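Local coordinates for hypothetical protein (PDB 2H1T) that is of unknown function but, as a putative glycolipid-binding protein of Pseudomonas aeruginosa, may take part in glycolipid metabolism, at residues S20-R25 with S33-P38; L48-R53 with A63-E68; A127-L132 with M144-T149; A153-Y158 with K167-V172. All blocks are in the same frame, centred on the assembly; numbering follows the deposited sequence.

Contact 1: residues S20-R25 with S33-P38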
# COMPACT_ATOMS: atom_id res chain seq x y z
N SER A 20 -4.75 1.90 -7.75
CA SER A 20 -5.32 2.31 -6.50
C SER A 20 -6.42 1.39 -6.00
O SER A 20 -7.11 0.71 -6.75
CB SER A 20 -5.89 3.72 -6.63
OG SER A 20 -6.72 3.84 -7.75
N TRP A 21 -6.58 1.38 -4.70
CA TRP A 21 -7.70 0.75 -4.07
C TRP A 21 -8.07 1.69 -2.94
O TRP A 21 -7.20 2.08 -2.10
CB TRP A 21 -7.31 -0.63 -3.54
CG TRP A 21 -8.24 -1.10 -2.48
CD1 TRP A 21 -9.30 -1.93 -2.62
CD2 TRP A 21 -8.24 -0.67 -1.11
NE1 TRP A 21 -9.95 -2.08 -1.43
CE2 TRP A 21 -9.31 -1.34 -0.48
CE3 TRP A 21 -7.45 0.23 -0.36
CZ2 TRP A 21 -9.61 -1.15 0.89
CZ3 TRP A 21 -7.75 0.45 0.98
CH2 TRP A 21 -8.81 -0.26 1.60
N GLU A 22 -9.34 2.07 -2.91
CA GLU A 22 -9.81 3.01 -1.92
C GLU A 22 -11.07 2.44 -1.28
O GLU A 22 -12.01 2.00 -1.97
CB GLU A 22 -10.11 4.39 -2.57
CG GLU A 22 -10.75 5.37 -1.62
CD GLU A 22 -10.95 6.76 -2.16
OE1 GLU A 22 -10.94 6.93 -3.37
OE2 GLU A 22 -11.13 7.69 -1.35
N ALA A 23 -11.07 2.44 0.06
CA ALA A 23 -12.24 2.07 0.87
C ALA A 23 -12.71 3.27 1.68
O ALA A 23 -11.97 3.83 2.52
CB ALA A 23 -11.91 0.92 1.78
N LEU A 24 -13.94 3.69 1.42
CA LEU A 24 -14.46 4.89 2.04
C LEU A 24 -15.73 4.62 2.87
O LEU A 24 -16.58 3.82 2.46
CB LEU A 24 -14.72 5.93 0.96
CG LEU A 24 -15.32 7.29 1.32
CD1 LEU A 24 -14.85 8.31 0.26
CD2 LEU A 24 -16.84 7.21 1.37
N ARG A 25 -15.84 5.31 4.00
CA ARG A 25 -17.07 5.30 4.80
C ARG A 25 -17.74 6.67 4.71
O ARG A 25 -17.11 7.69 4.93
CB ARG A 25 -16.79 5.00 6.27
CG ARG A 25 -18.04 4.64 7.05
CD ARG A 25 -17.75 4.28 8.51
NE ARG A 25 -17.14 5.41 9.22
CZ ARG A 25 -15.86 5.53 9.53
NH1 ARG A 25 -14.98 4.57 9.22
NH2 ARG A 25 -15.45 6.63 10.16
N SER A 33 -11.70 7.93 4.58
CA SER A 33 -11.21 7.05 3.56
C SER A 33 -9.75 6.65 3.74
O SER A 33 -8.95 7.40 4.30
CB SER A 33 -11.40 7.73 2.19
OG SER A 33 -10.99 6.90 1.15
N GLN A 34 -9.46 5.43 3.31
CA GLN A 34 -8.13 4.87 3.24
C GLN A 34 -7.90 4.49 1.79
O GLN A 34 -8.64 3.66 1.21
CB GLN A 34 -8.04 3.59 4.08
CG GLN A 34 -8.15 3.81 5.57
CD GLN A 34 -7.36 2.73 6.38
OE1 GLN A 34 -6.31 3.01 7.00
NE2 GLN A 34 -7.86 1.49 6.34
N LEU A 35 -6.86 5.07 1.21
CA LEU A 35 -6.57 4.90 -0.21
C LEU A 35 -5.15 4.36 -0.35
O LEU A 35 -4.20 4.91 0.19
CB LEU A 35 -6.77 6.28 -0.90
CG LEU A 35 -6.45 6.47 -2.37
CD1 LEU A 35 -7.03 7.80 -2.89
CD2 LEU A 35 -4.96 6.40 -2.63
N ARG A 36 -4.98 3.27 -1.06
CA ARG A 36 -3.61 2.73 -1.27
C ARG A 36 -3.33 2.74 -2.75
O ARG A 36 -4.22 2.39 -3.53
CB ARG A 36 -3.50 1.30 -0.72
CG ARG A 36 -3.80 1.23 0.78
CD ARG A 36 -3.70 -0.18 1.32
NE ARG A 36 -4.72 -0.48 2.34
CZ ARG A 36 -4.50 -1.05 3.52
NH1 ARG A 36 -3.28 -1.36 3.91
NH2 ARG A 36 -5.51 -1.31 4.33
N ALA A 37 -2.11 3.11 -3.13
CA ALA A 37 -1.77 3.36 -4.52
C ALA A 37 -0.26 3.46 -4.69
O ALA A 37 0.48 3.66 -3.72
CB ALA A 37 -2.45 4.65 -5.04
N PRO A 38 0.22 3.24 -5.92
CA PRO A 38 1.62 3.39 -6.24
C PRO A 38 1.96 4.83 -6.58
O PRO A 38 1.15 5.50 -7.24
CB PRO A 38 1.78 2.51 -7.47
CG PRO A 38 0.45 2.61 -8.17
CD PRO A 38 -0.56 2.75 -7.09
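Trp-21 lays its indole beside the side chain of Arg-36, the two pointing the same way from neighbouring antiparallel strands. With CG anti to the backbone N (chi1 159°), the six-membered ring is carried toward the partner strand. There CZ3 comes 3.4 Å from NE of Arg-36, meeting the guanidinium at its edge while the two planes stand 58° apart. The aliphatic CG and CD of the arginine run along CE3 and CZ3, so a long side chain with a greasy stem and a charged end suits the place; that end reaches on to a salt bridge with Glu-68 of the second subunit. Beneath this pair Trp-21 and Arg-36 exchange both backbone hydrogen bonds, and Ala-23 and Gln-34 do the same one hydrogen-bonded pair further on. This is a beta hairpin of strands 16-26 and 30-38, and residues 22-25 also pair with a strand of the second subunit, which carries the sheet across the dimer interface. On the other face Glu-22, extended with CG anti to N (chi1 173°), brings its carboxylate to the hydroxyl of Ser-33. OG of Ser-33 donates to OE2 of Glu-22 at 2.6 Å, and that oxygen receives it on its anti lone pair. Serine suits the place because its hydroxyl gives a proton to a buried carboxylate, which is well supplied: Tyr-50 also bonds OE2, and Ser-108 holds OE1. CD1 of Leu-35 lies 4.0 Å from OE1 of Glu-22. Further along this face Leu-24 rests CG and CD1 against CB of Ser-33, each 4.0 Å away.

Contact 2: residues L48-R53 with A63-E68. With EDO (1,2-ethanediol), chain D.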
# COMPACT_ATOMS: atom_id res chain seq x y z
N LEU A 48 -2.76 6.81 1.76
CA LEU A 48 -3.37 8.09 2.08
C LEU A 48 -4.61 7.80 2.92
O LEU A 48 -5.47 7.01 2.53
CB LEU A 48 -3.79 8.82 0.80
CG LEU A 48 -4.53 10.15 1.06
CD1 LEU A 48 -3.61 11.13 1.75
CD2 LEU A 48 -5.02 10.76 -0.22
N ASP A 49 -4.69 8.44 4.07
CA ASP A 49 -5.90 8.43 4.92
C ASP A 49 -6.42 9.85 4.89
O ASP A 49 -5.66 10.79 5.03
CB ASP A 49 -5.55 8.05 6.37
CG ASP A 49 -5.02 6.63 6.50
OD1 ASP A 49 -5.52 5.73 5.83
OD2 ASP A 49 -4.07 6.42 7.30
N TYR A 50 -7.71 10.03 4.65
CA TYR A 50 -8.23 11.37 4.67
C TYR A 50 -9.64 11.45 5.20
O TYR A 50 -10.37 10.46 5.18
CB TYR A 50 -8.11 12.00 3.28
CG TYR A 50 -9.09 11.50 2.21
CD1 TYR A 50 -10.40 12.00 2.09
CD2 TYR A 50 -8.67 10.59 1.22
CE1 TYR A 50 -11.26 11.54 1.09
CE2 TYR A 50 -9.53 10.18 0.19
CZ TYR A 50 -10.81 10.66 0.14
OH TYR A 50 -11.65 10.23 -0.89
N ARG A 51 -9.99 12.63 5.66
CA ARG A 51 -11.35 12.88 6.10
C ARG A 51 -11.80 14.21 5.56
O ARG A 51 -11.07 15.20 5.67
CB ARG A 51 -11.42 12.84 7.64
CG ARG A 51 -12.82 13.25 8.22
CD ARG A 51 -12.88 13.23 9.76
NE ARG A 51 -11.88 14.10 10.40
CZ ARG A 51 -12.02 15.41 10.65
NH1 ARG A 51 -13.13 16.08 10.29
NH2 ARG A 51 -11.03 16.06 11.26
N LEU A 52 -12.99 14.23 4.96
CA LEU A 52 -13.63 15.45 4.49
C LEU A 52 -14.91 15.70 5.24
O LEU A 52 -15.63 14.77 5.62
CB LEU A 52 -13.92 15.39 2.98
CG LEU A 52 -12.74 15.00 2.08
CD1 LEU A 52 -13.20 14.91 0.61
CD2 LEU A 52 -11.56 15.97 2.29
N ARG A 53 -15.19 16.98 5.48
CA ARG A 53 -16.42 17.38 6.13
C ARG A 53 -16.98 18.56 5.34
O ARG A 53 -16.25 19.47 4.96
CB ARG A 53 -16.17 17.74 7.60
CG ARG A 53 -17.41 18.26 8.34
CD ARG A 53 -17.14 18.56 9.85
NE ARG A 53 -16.15 19.61 10.02
CZ ARG A 53 -16.39 20.92 9.90
NH1 ARG A 53 -17.61 21.35 9.60
NH2 ARG A 53 -15.42 21.80 10.07
N ALA A 63 -10.83 19.57 5.54
CA ALA A 63 -10.17 18.40 4.98
C ALA A 63 -8.90 18.10 5.79
O ALA A 63 -8.13 18.99 6.08
CB ALA A 63 -9.84 18.66 3.52
N VAL A 64 -8.70 16.83 6.14
CA VAL A 64 -7.51 16.34 6.84
C VAL A 64 -6.92 15.15 6.08
O VAL A 64 -7.66 14.22 5.72
CB VAL A 64 -7.86 15.90 8.29
CG1 VAL A 64 -6.63 15.51 9.04
CG2 VAL A 64 -8.58 17.01 9.01
N PHE A 65 -5.62 15.20 5.84
CA PHE A 65 -4.86 14.21 5.09
C PHE A 65 -3.66 13.71 5.88
O PHE A 65 -2.99 14.49 6.54
CB PHE A 65 -4.28 14.85 3.83
CG PHE A 65 -5.32 15.37 2.89
CD1 PHE A 65 -5.89 14.53 1.93
CD2 PHE A 65 -5.71 16.71 2.92
CE1 PHE A 65 -6.87 15.02 1.05
CE2 PHE A 65 -6.67 17.19 2.06
CZ PHE A 65 -7.25 16.35 1.12
N HIS A 66 -3.36 12.41 5.74
CA HIS A 66 -2.21 11.78 6.40
C HIS A 66 -1.77 10.77 5.40
O HIS A 66 -2.54 9.87 5.03
CB HIS A 66 -2.62 11.10 7.73
CG HIS A 66 -1.56 10.24 8.34
ND1 HIS A 66 -0.93 10.56 9.52
CD2 HIS A 66 -1.09 9.02 7.98
CE1 HIS A 66 -0.07 9.61 9.83
NE2 HIS A 66 -0.16 8.66 8.92
N VAL A 67 -0.57 10.99 4.88
CA VAL A 67 0.01 10.09 3.88
C VAL A 67 1.29 9.51 4.39
O VAL A 67 2.14 10.22 4.90
CB VAL A 67 0.27 10.80 2.54
CG1 VAL A 67 1.18 11.98 2.70
CG2 VAL A 67 0.88 9.83 1.56
N GLU A 68 1.43 8.21 4.24
CA GLU A 68 2.67 7.53 4.55
C GLU A 68 3.27 6.87 3.31
O GLU A 68 2.60 6.15 2.56
CB GLU A 68 2.46 6.48 5.64
CG GLU A 68 1.57 6.90 6.77
CD GLU A 68 1.65 5.94 7.97
OE1 GLU A 68 2.18 4.80 7.83
OE2 GLU A 68 1.19 6.36 9.06
C1 EDO D . -6.96 10.64 8.82
O1 EDO D . -6.77 11.86 8.10
C2 EDO D . -8.41 10.54 9.30
O2 EDO D . -8.90 9.18 9.25
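Leu-52 meets Ala-63 through a single methyl group: its CD2 is 3.4 Å from the alanine CB, tighter than usual for two carbons, and the lone methyl of alanine suits so close an approach. Strands 45-54 and 60-69 form an antiparallel hairpin, with two backbone hydrogen bonds between Asp-49 and His-66 and two more between Arg-51 and Val-64. Phe-65 sits at the middle of the buried face. Its CB and CG make no near contact with the partner strand; with CG anti to the carbonyl carbon (chi1 -62°), the touching begins at CD1. That atom lies 3.6 Å from CB of Tyr-50 and 4.1 Å from CD1 of Leu-48, a methyl that meets the ring at its edge; CE1 keeps to the same Tyr-50 carbon at 4.0 Å. At the tip, CZ comes 4.5 Å from CD2 of Leu-52, and Ile-105 of strand 102-106 also packs on Phe-65. A flat, wholly apolar group thus touches three residues of the next strand. The Tyr-50 hydroxyl, leading away from this pairing, bonds Glu-22. The opposite face is mostly polar, though CG2 of Val-64 lies 3.5 Å from NH2 of Arg-51. An ethanediol, probably from the crystallisation liquor, is weakly hydrogen-bonded to the Asp-49 carbonyl and bonded to Glu-32. Asp-49, bonded to Gln-47, lies alongside His-66 with their planes 20° apart. The imidazole donates through NE2 to OE2 of Glu-68 at 2.7 Å, almost in its own plane. Glu-68 may tilt His-66 toward its protonated form, an effect partly offset by its long, weak ion pair with Arg-36 of the second subunit.

Contact 3: residues A127-L132 with M144-T149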
# COMPACT_ATOMS: atom_id res chain seq x y z
N ALA A 127 -21.67 23.83 -15.86
CA ALA A 127 -21.03 24.75 -14.91
C ALA A 127 -19.52 24.68 -15.00
O ALA A 127 -18.93 23.60 -15.11
CB ALA A 127 -21.47 24.46 -13.50
N GLU A 128 -18.86 25.84 -14.91
CA GLU A 128 -17.44 25.85 -14.78
C GLU A 128 -17.11 26.18 -13.31
O GLU A 128 -17.68 27.11 -12.73
CB GLU A 128 -16.81 26.82 -15.76
CG GLU A 128 -17.34 26.66 -17.19
CD GLU A 128 -16.48 27.36 -18.23
OE1 GLU A 128 -15.78 28.32 -17.85
OE2 GLU A 128 -16.51 26.98 -19.43
N ILE A 129 -16.19 25.42 -12.72
CA ILE A 129 -15.88 25.56 -11.32
C ILE A 129 -14.37 25.77 -11.19
O ILE A 129 -13.63 25.56 -12.16
CB ILE A 129 -16.36 24.34 -10.47
CG1 ILE A 129 -15.46 23.11 -10.72
CG2 ILE A 129 -17.82 23.97 -10.79
CD1 ILE A 129 -15.67 21.97 -9.78
N ARG A 130 -13.98 26.25 -10.02
CA ARG A 130 -12.60 26.31 -9.59
C ARG A 130 -12.40 25.30 -8.46
O ARG A 130 -12.89 25.45 -7.32
CB ARG A 130 -12.23 27.75 -9.21
CG ARG A 130 -10.75 27.94 -8.89
CD ARG A 130 -10.41 29.37 -8.41
NE ARG A 130 -10.63 30.34 -9.46
CZ ARG A 130 -9.84 30.47 -10.54
NH1 ARG A 130 -8.73 29.73 -10.71
NH2 ARG A 130 -10.17 31.36 -11.48
N ALA A 131 -11.73 24.20 -8.79
CA ALA A 131 -11.54 23.13 -7.85
C ALA A 131 -10.19 23.24 -7.18
O ALA A 131 -9.20 23.64 -7.79
CB ALA A 131 -11.64 21.75 -8.56
N LEU A 132 -10.11 22.89 -5.91
CA LEU A 132 -8.79 22.78 -5.25
C LEU A 132 -8.22 21.37 -5.45
O LEU A 132 -8.64 20.40 -4.82
CB LEU A 132 -8.88 23.21 -3.77
CG LEU A 132 -7.60 23.22 -2.99
CD1 LEU A 132 -6.58 24.23 -3.62
CD2 LEU A 132 -7.90 23.60 -1.51
N MSE A 144 -7.60 24.65 -9.87
CA MSE A 144 -7.76 24.08 -11.21
C MSE A 144 -9.18 24.29 -11.74
O MSE A 144 -10.16 23.94 -11.07
CB MSE A 144 -7.44 22.59 -11.23
CG MSE A 144 -7.52 22.00 -12.58
SE MSE A 144 -7.36 20.11 -12.49
CE MSE A 144 -5.46 20.07 -12.18
N ARG A 145 -9.26 24.89 -12.92
CA ARG A 145 -10.53 25.14 -13.59
C ARG A 145 -11.06 23.85 -14.22
O ARG A 145 -10.33 23.15 -14.91
CB ARG A 145 -10.37 26.25 -14.64
CG ARG A 145 -10.13 27.65 -14.02
CD ARG A 145 -9.74 28.70 -15.04
NE ARG A 145 -10.73 28.77 -16.11
CZ ARG A 145 -10.51 28.48 -17.39
NH1 ARG A 145 -9.30 28.16 -17.85
NH2 ARG A 145 -11.52 28.56 -18.24
N GLN A 146 -12.32 23.56 -13.94
CA GLN A 146 -12.96 22.32 -14.39
C GLN A 146 -14.35 22.67 -14.88
O GLN A 146 -14.90 23.68 -14.50
CB GLN A 146 -13.07 21.33 -13.25
CG GLN A 146 -11.74 20.96 -12.63
CD GLN A 146 -11.85 19.95 -11.53
OE1 GLN A 146 -12.96 19.65 -11.04
NE2 GLN A 146 -10.72 19.36 -11.17
N ALA A 147 -14.93 21.81 -15.72
CA ALA A 147 -16.36 21.95 -16.04
C ALA A 147 -17.11 20.64 -15.85
O ALA A 147 -16.56 19.53 -16.09
CB ALA A 147 -16.56 22.46 -17.46
N TYR A 148 -18.35 20.79 -15.40
CA TYR A 148 -19.30 19.69 -15.33
C TYR A 148 -20.56 20.02 -16.14
O TYR A 148 -21.14 21.11 -16.02
CB TYR A 148 -19.70 19.43 -13.87
CG TYR A 148 -18.69 18.70 -13.01
CD1 TYR A 148 -17.54 19.35 -12.53
CD2 TYR A 148 -18.92 17.40 -12.60
CE1 TYR A 148 -16.61 18.66 -11.70
CE2 TYR A 148 -18.02 16.72 -11.78
CZ TYR A 148 -16.87 17.36 -11.35
OH TYR A 148 -15.99 16.68 -10.55
N THR A 149 -20.98 19.06 -16.97
CA THR A 149 -22.25 19.16 -17.64
C THR A 149 -23.12 17.93 -17.32
O THR A 149 -22.67 16.79 -17.51
CB THR A 149 -22.02 19.35 -19.15
OG1 THR A 149 -21.12 20.47 -19.34
CG2 THR A 149 -23.32 19.58 -19.87
O HOH W 1 -13.74 28.54 -16.22
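Ile-129 reaches over Gln-146 and Tyr-148 on the packed face of this strand pair. Its CG1 takes the position between the backbone N and the carbonyl carbon (chi1 74°), which carries CD1 across to 3.9 Å from CE1 of Tyr-148 and 3.8 Å from OE1 of Gln-146. The CG1-CD1 arm of an isoleucine is long enough to reach both neighbours. Next to it, the CB of Ala-131 presses on the glutamine amide, 3.5 Å from CD of Gln-146; a lone methyl suits so close a contact. The extended Gln-146 thus has Ala-131 against its amide, and its NE2 is bonded to Asp-104 of strand 102-106. The Tyr-148 hydroxyl bonds Asn-112, and Pro-115 of helix 113-119 packs on both Ile-129 and Tyr-148. The backbones are stitched by six hydrogen bonds, two in each of the pairs Ala-127 with Tyr-148, Ile-129 with Gln-146 and Ala-131 with selenomethionine Met-144. They make a twisted antiparallel hairpin of strands 126-135 and 142-152, the segments running at 145°, in the second sheet of the protein. Its other face is looser and wetter, suiting long charged chains. OE1 of Glu-128 and NH2 of Arg-145 stay 4.3 Å apart, too far for a salt bridge. A water spans them, donating to OE1 of Glu-128 at 2.6 Å and accepting from NH2 of Arg-145 at 3.0 Å. The glutamate's other oxygen makes a salt bridge with Arg-126. Arg-130 passes across Arg-145 with the guanidinium planes 45° apart, and its NH1 is hydrogen-bonded to Ser-143.

Contact 4: residues A153-Y158 with K167-V172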
# COMPACT_ATOMS: atom_id res chain seq x y z
N ALA A 153 -29.73 12.10 -15.55
CA ALA A 153 -29.61 11.95 -14.07
C ALA A 153 -28.40 11.17 -13.66
O ALA A 153 -27.84 11.44 -12.61
CB ALA A 153 -30.83 11.28 -13.48
N SER A 154 -27.99 10.20 -14.46
CA SER A 154 -26.89 9.32 -14.04
C SER A 154 -25.55 9.54 -14.79
O SER A 154 -24.56 8.84 -14.53
CB SER A 154 -27.37 7.87 -14.11
OG SER A 154 -27.44 7.43 -15.45
N HIS A 155 -25.50 10.52 -15.69
CA HIS A 155 -24.28 10.77 -16.45
C HIS A 155 -23.92 12.24 -16.44
O HIS A 155 -24.77 13.09 -16.75
CB HIS A 155 -24.44 10.34 -17.90
CG HIS A 155 -24.63 8.88 -18.12
ND1 HIS A 155 -25.87 8.29 -18.07
CD2 HIS A 155 -23.74 7.90 -18.42
CE1 HIS A 155 -25.75 7.00 -18.32
NE2 HIS A 155 -24.47 6.74 -18.55
N TYR A 156 -22.65 12.50 -16.13
CA TYR A 156 -22.04 13.81 -16.15
C TYR A 156 -20.79 13.84 -17.04
O TYR A 156 -19.94 12.94 -16.96
CB TYR A 156 -21.61 14.20 -14.72
CG TYR A 156 -22.77 14.66 -13.91
CD1 TYR A 156 -23.65 13.74 -13.34
CD2 TYR A 156 -23.05 16.03 -13.74
CE1 TYR A 156 -24.77 14.18 -12.63
CE2 TYR A 156 -24.15 16.45 -12.98
CZ TYR A 156 -25.01 15.53 -12.46
OH TYR A 156 -26.13 15.93 -11.74
N LEU A 157 -20.71 14.88 -17.88
CA LEU A 157 -19.48 15.17 -18.63
C LEU A 157 -18.53 16.02 -17.81
O LEU A 157 -18.85 17.16 -17.43
CB LEU A 157 -19.79 15.82 -19.96
CG LEU A 157 -18.61 16.17 -20.86
CD1 LEU A 157 -17.96 14.89 -21.41
CD2 LEU A 157 -19.07 17.09 -21.94
N TYR A 158 -17.36 15.46 -17.55
CA TYR A 158 -16.31 16.15 -16.80
C TYR A 158 -15.29 16.66 -17.85
O TYR A 158 -14.97 15.96 -18.79
CB TYR A 158 -15.60 15.20 -15.79
CG TYR A 158 -14.34 15.87 -15.30
CD1 TYR A 158 -14.38 16.81 -14.26
CD2 TYR A 158 -13.11 15.68 -15.98
CE1 TYR A 158 -13.19 17.49 -13.89
CE2 TYR A 158 -11.98 16.38 -15.64
CZ TYR A 158 -12.03 17.29 -14.60
OH TYR A 158 -10.85 17.95 -14.25
N LYS A 167 -11.30 14.86 -21.04
CA LYS A 167 -12.74 14.82 -20.88
C LYS A 167 -13.14 13.39 -20.57
O LYS A 167 -12.52 12.43 -21.05
CB LYS A 167 -13.44 15.26 -22.19
CG LYS A 167 -12.95 16.58 -22.74
CD LYS A 167 -13.90 17.11 -23.83
CE LYS A 167 -13.31 18.26 -24.59
NZ LYS A 167 -13.09 19.45 -23.74
N ALA A 168 -14.18 13.25 -19.74
CA ALA A 168 -14.71 11.94 -19.39
C ALA A 168 -16.20 12.04 -19.11
O ALA A 168 -16.71 13.13 -18.74
CB ALA A 168 -13.97 11.35 -18.19
N VAL A 169 -16.92 10.94 -19.37
CA VAL A 169 -18.33 10.78 -18.95
C VAL A 169 -18.42 9.87 -17.73
O VAL A 169 -17.99 8.73 -17.79
CB VAL A 169 -19.24 10.15 -20.00
CG1 VAL A 169 -20.62 9.77 -19.37
CG2 VAL A 169 -19.42 11.07 -21.20
N LEU A 170 -18.95 10.39 -16.62
CA LEU A 170 -19.04 9.66 -15.36
C LEU A 170 -20.43 9.09 -15.20
O LEU A 170 -21.44 9.77 -15.48
CB LEU A 170 -18.71 10.55 -14.16
CG LEU A 170 -17.47 11.46 -14.29
CD1 LEU A 170 -17.15 12.10 -12.89
CD2 LEU A 170 -16.29 10.80 -14.87
N LEU A 171 -20.49 7.80 -14.84
CA LEU A 171 -21.74 7.17 -14.49
C LEU A 171 -21.83 7.20 -12.95
O LEU A 171 -20.92 6.71 -12.26
CB LEU A 171 -21.78 5.72 -14.98
CG LEU A 171 -23.05 4.95 -14.66
CD1 LEU A 171 -24.25 5.39 -15.51
CD2 LEU A 171 -22.82 3.45 -14.83
N VAL A 172 -22.89 7.80 -12.44
CA VAL A 172 -23.10 8.01 -11.02
C VAL A 172 -24.45 7.41 -10.58
O VAL A 172 -25.35 7.18 -11.39
CB VAL A 172 -23.00 9.51 -10.63
CG1 VAL A 172 -21.67 10.06 -11.13
CG2 VAL A 172 -24.16 10.37 -11.22
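Lys-167 meets Tyr-158 at the start of the second strand, its CB 3.8 Å from the tyrosine O, while its chain leads off to a salt bridge with Glu-159, as befits an exposed lysine. Ala-168 follows, and it exchanges both backbone hydrogen bonds with Tyr-158; over its carbonyl lies Leu-157, whose CD1 is 3.4 Å from Ala-168 O. Val-169, in one of its two modelled conformers, sets CG1 at the edge of the His-155 ring and CG2 toward Leu-157. Leu-170 turns to the other face, bonded through its backbone to Tyr-156. Leu-171 makes the CH-pi contact of this hairpin: with CG anti to N (chi1 179°), it places CD1 over one face of the His-155 imidazole, 3.7 Å from the ring centroid and 30° off the normal. Asp-152 bonds ND1 of that histidine and would help fix the rotation of the ring. Val-172 ends the run, giving its N-H to Ser-154 O at 2.9 Å and setting CG2 4.0 Å from CD1 of Tyr-156. The Tyr-158 hydroxyl bonds a methylpentanediol, probably from the crystallisation liquor. The hairpin lies between strand 142-152, beside 155-160, and strand 178-181, beside 167-172; Ile-116 of helix 113-119 packs on Tyr-156 and Val-172, and Tyr-181 touches Tyr-158, Ala-168 and Leu-170.

In the fold
From the N terminus, contact 1 closes the turn between strands 16-26 and 30-38, and contact 2 the next one, between strands 45-54 and 60-69. The two meet where strand 30-38 runs beside 45-54, through backbone bonds such as Leu-35 with Leu-48. The chain then completes the first, antiparallel sheet and enters the second. There contact 3 closes the hairpin of strands 126-135 and 142-152, and contact 4 that of 155-160 and 167-172, joined through Thr-149 and Leu-157. All four follow in series; none nests or crosses. Contacts 2 and 3 lie on opposite sides of the chain's centre, their own centres about 22 Å apart.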